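Local atomic coordinates of KLLA0C04147p (Kluyveromyces lactis, PDB entry 5H2A), a protein that probably binds and transfers sterols as a member of the OSBP family, and is represented by its ankyrin-repeat domain alone. Residues A[52-57]-A[84-89]; A[219-224]-A[263-268]. One frame throughout, in Å; residues are numbered along the deposited sequence.

Contact 1. Residues A[52-57]-A[84-89]; sequences ELILHY and LFIDVN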
loop_
_atom_site.group_PDB
_atom_site.type_symbol
_atom_site.label_atom_id
_atom_site.label_comp_id
_atom_site.label_asym_id
_atom_site.label_seq_id
_atom_site.Cartn_x
_atom_site.Cartn_y
_atom_site.Cartn_z
ATOM N N GLU A 52 10.777 -8.287 -14.422
ATOM C CA GLU A 52 10.125 -7.580 -13.329
ATOM C C GLU A 52 11.097 -7.155 -12.221
ATOM O O GLU A 52 10.682 -6.428 -11.317
ATOM C CB GLU A 52 8.979 -8.433 -12.761
ATOM C CG GLU A 52 9.388 -9.750 -12.144
ATOM C CD GLU A 52 8.186 -10.670 -11.883
ATOM O OE1 GLU A 52 8.368 -11.670 -11.151
ATOM O OE2 GLU A 52 7.077 -10.393 -12.416
ATOM N N LEU A 53 12.370 -7.536 -12.292
ATOM C CA LEU A 53 13.382 -7.078 -11.351
ATOM C C LEU A 53 14.244 -5.946 -11.892
ATOM O O LEU A 53 15.219 -5.575 -11.237
ATOM C CB LEU A 53 14.297 -8.249 -10.946
ATOM C CG LEU A 53 13.633 -9.428 -10.215
ATOM C CD1 LEU A 53 14.627 -10.548 -9.922
ATOM C CD2 LEU A 53 12.977 -8.944 -8.930
ATOM N N ILE A 54 13.934 -5.410 -13.074
ATOM C CA ILE A 54 14.828 -4.439 -13.711
ATOM C C ILE A 54 15.063 -3.240 -12.806
ATOM O O ILE A 54 16.178 -2.702 -12.744
ATOM C CB ILE A 54 14.265 -4.002 -15.073
ATOM C CG1 ILE A 54 14.547 -5.061 -16.135
ATOM C CG2 ILE A 54 14.891 -2.670 -15.524
ATOM C CD1 ILE A 54 13.875 -4.724 -17.465
ATOM N N LEU A 55 14.023 -2.793 -12.085
ATOM C CA LEU A 55 14.255 -1.663 -11.189
ATOM C C LEU A 55 15.165 -2.051 -10.024
ATOM O O LEU A 55 15.967 -1.226 -9.569
ATOM C CB LEU A 55 12.924 -1.092 -10.680
ATOM C CG LEU A 55 12.967 0.247 -9.945
ATOM C CD1 LEU A 55 13.746 1.308 -10.724
ATOM C CD2 LEU A 55 11.522 0.734 -9.670
ATOM N N HIS A 56 15.065 -3.284 -9.519
ATOM C CA HIS A 56 16.028 -3.739 -8.516
ATOM C C HIS A 56 17.450 -3.678 -9.055
ATOM O O HIS A 56 18.358 -3.140 -8.400
ATOM C CB HIS A 56 15.722 -5.168 -8.072
ATOM C CG HIS A 56 14.415 -5.334 -7.372
ATOM N ND1 HIS A 56 13.200 -5.253 -8.022
ATOM C CD2 HIS A 56 14.136 -5.630 -6.081
ATOM C CE1 HIS A 56 12.226 -5.470 -7.155
ATOM N NE2 HIS A 56 12.770 -5.715 -5.971
ATOM N N TYR A 57 17.673 -4.239 -10.254
ATOM C CA TYR A 57 19.022 -4.225 -10.814
ATOM C C TYR A 57 19.489 -2.805 -11.090
ATOM O O TYR A 57 20.661 -2.485 -10.879
ATOM C CB TYR A 57 19.076 -5.061 -12.098
ATOM C CG TYR A 57 18.862 -6.541 -11.840
ATOM C CD1 TYR A 57 19.596 -7.202 -10.868
ATOM C CD2 TYR A 57 17.915 -7.260 -12.557
ATOM C CE1 TYR A 57 19.406 -8.561 -10.628
ATOM C CE2 TYR A 57 17.710 -8.612 -12.318
ATOM C CZ TYR A 57 18.460 -9.251 -11.356
ATOM O OH TYR A 57 18.275 -10.591 -11.132
ATOM N N LEU A 84 5.268 -3.084 -20.982
ATOM C CA LEU A 84 6.387 -2.475 -20.262
ATOM C C LEU A 84 5.806 -1.794 -19.035
ATOM O O LEU A 84 5.534 -0.590 -19.010
ATOM C CB LEU A 84 7.168 -1.500 -21.125
ATOM C CG LEU A 84 7.765 -2.087 -22.410
ATOM C CD1 LEU A 84 8.785 -1.128 -23.003
ATOM C CD2 LEU A 84 8.386 -3.439 -22.180
ATOM N N PHE A 85 5.595 -2.598 -18.006
ATOM C CA PHE A 85 5.136 -2.077 -16.729
ATOM C C PHE A 85 5.917 -2.782 -15.643
ATOM O O PHE A 85 6.040 -4.010 -15.667
ATOM C CB PHE A 85 3.639 -2.303 -16.509
ATOM C CG PHE A 85 3.183 -1.911 -15.130
ATOM C CD1 PHE A 85 3.024 -0.570 -14.794
ATOM C CD2 PHE A 85 2.952 -2.877 -14.164
ATOM C CE1 PHE A 85 2.604 -0.198 -13.501
ATOM C CE2 PHE A 85 2.545 -2.516 -12.879
ATOM C CZ PHE A 85 2.363 -1.182 -12.552
ATOM N N ILE A 86 6.448 -2.011 -14.704
ATOM C CA ILE A 86 7.158 -2.568 -13.554
ATOM C C ILE A 86 6.428 -2.119 -12.297
ATOM O O ILE A 86 6.066 -0.941 -12.168
ATOM C CB ILE A 86 8.628 -2.123 -13.513
ATOM C CG1 ILE A 86 9.425 -2.837 -14.615
ATOM C CG2 ILE A 86 9.259 -2.455 -12.138
ATOM C CD1 ILE A 86 10.870 -2.433 -14.674
ATOM N N ASP A 87 6.224 -3.055 -11.381
ATOM C CA ASP A 87 5.639 -2.775 -10.076
ATOM C C ASP A 87 6.726 -2.206 -9.169
ATOM O O ASP A 87 7.675 -2.909 -8.802
ATOM C CB ASP A 87 5.039 -4.057 -9.515
ATOM C CG ASP A 87 4.487 -3.890 -8.123
ATOM O OD1 ASP A 87 4.454 -2.761 -7.586
ATOM O OD2 ASP A 87 4.076 -4.922 -7.563
ATOM N N VAL A 88 6.575 -0.934 -8.789
ATOM C CA VAL A 88 7.594 -0.262 -7.985
ATOM C C VAL A 88 7.739 -0.897 -6.604
ATOM O O VAL A 88 8.751 -0.692 -5.923
ATOM C CB VAL A 88 7.252 1.247 -7.920
ATOM C CG1 VAL A 88 5.987 1.496 -7.076
ATOM C CG2 VAL A 88 8.428 2.047 -7.389
ATOM N N ASN A 89 6.762 -1.710 -6.186
ATOM C CA ASN A 89 6.830 -2.425 -4.917
ATOM C C ASN A 89 7.110 -3.915 -5.078
ATOM O O ASN A 89 6.891 -4.675 -4.129
ATOM C CB ASN A 89 5.519 -2.238 -4.149
ATOM C CG ASN A 89 5.188 -0.798 -3.932
ATOM O OD1 ASN A 89 6.024 -0.048 -3.427
ATOM N ND2 ASN A 89 3.965 -0.389 -4.312
HETATM O O HOH W 1 7.740 -5.652 -11.552
#
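Ile54 and Ile86 cross at about a right angle, and the delta methyl of Ile86 supplies the touch: its CD1 lies 3.8 Å from Ile54 CB and 4.1 Å from the backbone N of Leu55. Ile86 reaches this first turn of helix 54-61 because its CG1 stands anti to the carbonyl carbon (chi1 -72°) and the chain then runs on extended. Its other branch, CG2, faces Leu55, ending 4.2 Å from Leu55 CB. Further along, Leu55 and Val88 lie side by side and point the same way, with Leu55 CD2 4.1 Å from Val88 CG2. The loop 84-89 thus packs against the start of one helix of the ankyrin-repeat domain, while Trp74 of helix 64-74 touches both isoleucines and Pro98 of helix 98-104 touches Leu55. At the polar margin one water joins the backbones, donating to Glu52 O at 3.1 Å and accepting from Asp87 N at 3.0 Å. Asp87 also closes an Asx turn: Asn89 N donates to Asp87 OD1, 2.9 Å away, from above the carboxylate plane. With no direct hydrogen bond between the segments, aliphatic contact joins them, and the water satisfies two backbone groups that do not meet.

Contact 2. Residues A[219-224]-A[263-268]; sequences GDPFKR and REQSVI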
loop_
_atom_site.group_PDB
_atom_site.type_symbol
_atom_site.label_atom_id
_atom_site.label_comp_id
_atom_site.label_asym_id
_atom_site.label_seq_id
_atom_site.Cartn_x
_atom_site.Cartn_y
_atom_site.Cartn_z
ATOM N N GLY A 219 -12.883 -0.779 12.090
ATOM C CA GLY A 219 -13.407 -0.099 13.259
ATOM C C GLY A 219 -13.600 -1.053 14.417
ATOM O O GLY A 219 -14.185 -2.124 14.245
ATOM N N ASP A 220 -13.105 -0.685 15.597
ATOM C CA ASP A 220 -13.069 -1.601 16.729
ATOM C C ASP A 220 -14.178 -1.254 17.705
ATOM O O ASP A 220 -14.096 -0.218 18.381
ATOM C CB ASP A 220 -11.704 -1.537 17.423
ATOM C CG ASP A 220 -11.568 -2.530 18.581
ATOM O OD1 ASP A 220 -12.585 -3.061 19.071
ATOM O OD2 ASP A 220 -10.420 -2.777 19.014
ATOM N N PRO A 221 -15.212 -2.089 17.845
ATOM C CA PRO A 221 -16.322 -1.744 18.752
ATOM C C PRO A 221 -15.961 -1.799 20.225
ATOM O O PRO A 221 -16.770 -1.362 21.059
ATOM C CB PRO A 221 -17.391 -2.788 18.404
ATOM C CG PRO A 221 -16.627 -3.933 17.862
ATOM C CD PRO A 221 -15.442 -3.356 17.134
ATOM N N PHE A 222 -14.781 -2.310 20.576
ATOM C CA PHE A 222 -14.352 -2.379 21.964
ATOM C C PHE A 222 -13.564 -1.154 22.406
ATOM O O PHE A 222 -13.301 -1.009 23.605
ATOM C CB PHE A 222 -13.503 -3.637 22.193
ATOM C CG PHE A 222 -14.272 -4.924 22.049
ATOM C CD1 PHE A 222 -15.588 -5.011 22.481
ATOM C CD2 PHE A 222 -13.681 -6.045 21.483
ATOM C CE1 PHE A 222 -16.305 -6.196 22.360
ATOM C CE2 PHE A 222 -14.392 -7.235 21.347
ATOM C CZ PHE A 222 -15.712 -7.309 21.794
ATOM N N LYS A 223 -13.191 -0.271 21.484
ATOM C CA LYS A 223 -12.446 0.925 21.867
ATOM C C LYS A 223 -13.370 1.909 22.567
ATOM O O LYS A 223 -14.383 2.346 22.003
ATOM C CB LYS A 223 -11.780 1.553 20.640
ATOM C CG LYS A 223 -10.998 2.825 20.955
ATOM C CD LYS A 223 -9.533 2.720 20.565
ATOM C CE LYS A 223 -8.793 4.005 20.910
ATOM N NZ LYS A 223 -7.524 4.137 20.132
ATOM N N ARG A 224 -13.044 2.235 23.813
ATOM C CA ARG A 224 -13.873 3.159 24.562
ATOM C C ARG A 224 -13.511 4.593 24.204
ATOM O O ARG A 224 -12.419 4.884 23.706
ATOM C CB ARG A 224 -13.712 2.922 26.065
ATOM C CG ARG A 224 -13.937 1.470 26.454
ATOM C CD ARG A 224 -13.827 1.233 27.951
ATOM N NE ARG A 224 -14.275 -0.119 28.268
ATOM C CZ ARG A 224 -15.527 -0.428 28.586
ATOM N NH1 ARG A 224 -16.447 0.526 28.653
ATOM N NH2 ARG A 224 -15.859 -1.685 28.842
ATOM N N ARG A 263 -18.575 -9.505 18.051
ATOM C CA ARG A 263 -18.279 -10.933 17.940
ATOM C C ARG A 263 -17.058 -11.168 17.060
ATOM O O ARG A 263 -16.163 -11.947 17.407
ATOM C CB ARG A 263 -19.502 -11.688 17.397
ATOM C CG ARG A 263 -20.660 -11.785 18.410
ATOM C CD ARG A 263 -21.788 -12.720 17.942
ATOM N NE ARG A 263 -22.459 -12.260 16.727
ATOM C CZ ARG A 263 -23.547 -11.483 16.718
ATOM N NH1 ARG A 263 -24.096 -11.110 15.571
ATOM N NH2 ARG A 263 -24.080 -11.069 17.859
ATOM N N GLU A 264 -16.994 -10.489 15.918
ATOM C CA GLU A 264 -15.853 -10.666 15.027
ATOM C C GLU A 264 -14.573 -10.128 15.661
ATOM O O GLU A 264 -13.501 -10.743 15.544
ATOM C CB GLU A 264 -16.157 -9.995 13.686
ATOM C CG GLU A 264 -17.392 -10.612 13.030
ATOM C CD GLU A 264 -17.852 -9.880 11.780
ATOM O OE1 GLU A 264 -17.507 -8.690 11.614
ATOM O OE2 GLU A 264 -18.573 -10.499 10.967
ATOM N N GLN A 265 -14.677 -9.007 16.376
ATOM C CA GLN A 265 -13.524 -8.436 17.071
ATOM C C GLN A 265 -12.987 -9.388 18.136
ATOM O O GLN A 265 -11.770 -9.461 18.364
ATOM C CB GLN A 265 -13.912 -7.102 17.711
ATOM C CG GLN A 265 -12.723 -6.266 18.156
ATOM C CD GLN A 265 -11.871 -5.835 16.985
ATOM O OE1 GLN A 265 -12.384 -5.339 15.977
ATOM N NE2 GLN A 265 -10.557 -6.046 17.096
ATOM N N SER A 266 -13.883 -10.109 18.815
ATOM C CA SER A 266 -13.450 -11.050 19.845
ATOM C C SER A 266 -12.531 -12.121 19.263
ATOM O O SER A 266 -11.570 -12.550 19.916
ATOM C CB SER A 266 -14.667 -11.693 20.509
ATOM O OG SER A 266 -15.323 -10.772 21.358
ATOM N N VAL A 267 -12.808 -12.558 18.036
ATOM C CA VAL A 267 -11.956 -13.553 17.387
ATOM C C VAL A 267 -10.603 -12.948 17.036
ATOM O O VAL A 267 -9.554 -13.550 17.291
ATOM C CB VAL A 267 -12.643 -14.131 16.136
ATOM C CG1 VAL A 267 -11.728 -15.142 15.447
ATOM C CG2 VAL A 267 -13.978 -14.778 16.500
ATOM N N ILE A 268 -10.609 -11.749 16.446
ATOM C CA ILE A 268 -9.364 -11.074 16.083
ATOM C C ILE A 268 -8.459 -10.923 17.298
ATOM O O ILE A 268 -7.250 -11.173 17.224
ATOM C CB ILE A 268 -9.664 -9.709 15.433
ATOM C CG1 ILE A 268 -10.437 -9.896 14.125
ATOM C CG2 ILE A 268 -8.376 -8.928 15.202
ATOM C CD1 ILE A 268 -11.092 -8.619 13.610
#
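Gly219 brings its carbonyl O within 4.1 Å of Gln265 OE1, an approach of two acceptors that cannot bond to each other. Asp220 comes next and lays its carboxylate over the amide of Gln265: the two planes are 20° apart and stacked, although the side chains as wholes cross at about a right angle. The closest approach of the pair is Asp220 OD1 to Gln265 CG, 3.3 Å. Gln265 presents its amide this way because its chain, with CG anti to the backbone N (chi1 -166°), bends at its second torsion; NE2 has its hydrogen-bonding partner elsewhere, in Asp269 OD1. Phe222 N donates to Asp220 OD1 at 2.8 Å, from above the carboxylate plane, which makes an Asx turn. Asp220 also opens a type I beta turn that runs to Lys223, closed by Lys223 N to Asp220 O at 3.2 Å. In the ankyrin-repeat domain this turn belongs to the loop after helix 208-215, and it abuts the last turns of the C-terminal helix. Pro221 then sets its ring against Gln265, CD lying 3.8 Å from OE1, and also touches Ala261. Phe222 slides past Gln265 in the opposite direction, its ring plane 82° from the amide, with CD2 3.5 Å from Gln265 CG. At the far edge of that ring, near its plane, Phe222 CZ meets Ser266 OG at 3.5 Å, while the hydroxyl is hydrogen-bonded to Ala262 O within its own helix.

Overall arrangement
Contact 1 closes before contact 2 opens, and the two lie on opposite sides of the chain's centre. Their centres are 39 Å apart and their nearest atoms about 24 Å, without touching. They share no helix: residues 52-57 lead into the start of helix 54-61 in the first part of the chain, whereas 263-268 end helix 249-268 at the C-terminal side. Between them run helices 98-104 and 108-115, the long helix 139-165, and helices 169-176 to 208-215. Each pairs a loop with a helix in an elongated domain of helices and loops without strands, contact 1 being buried and contact 2 partly so. Such separate, local contacts are consistent with a domain built in sequence order from ankyrin-type units.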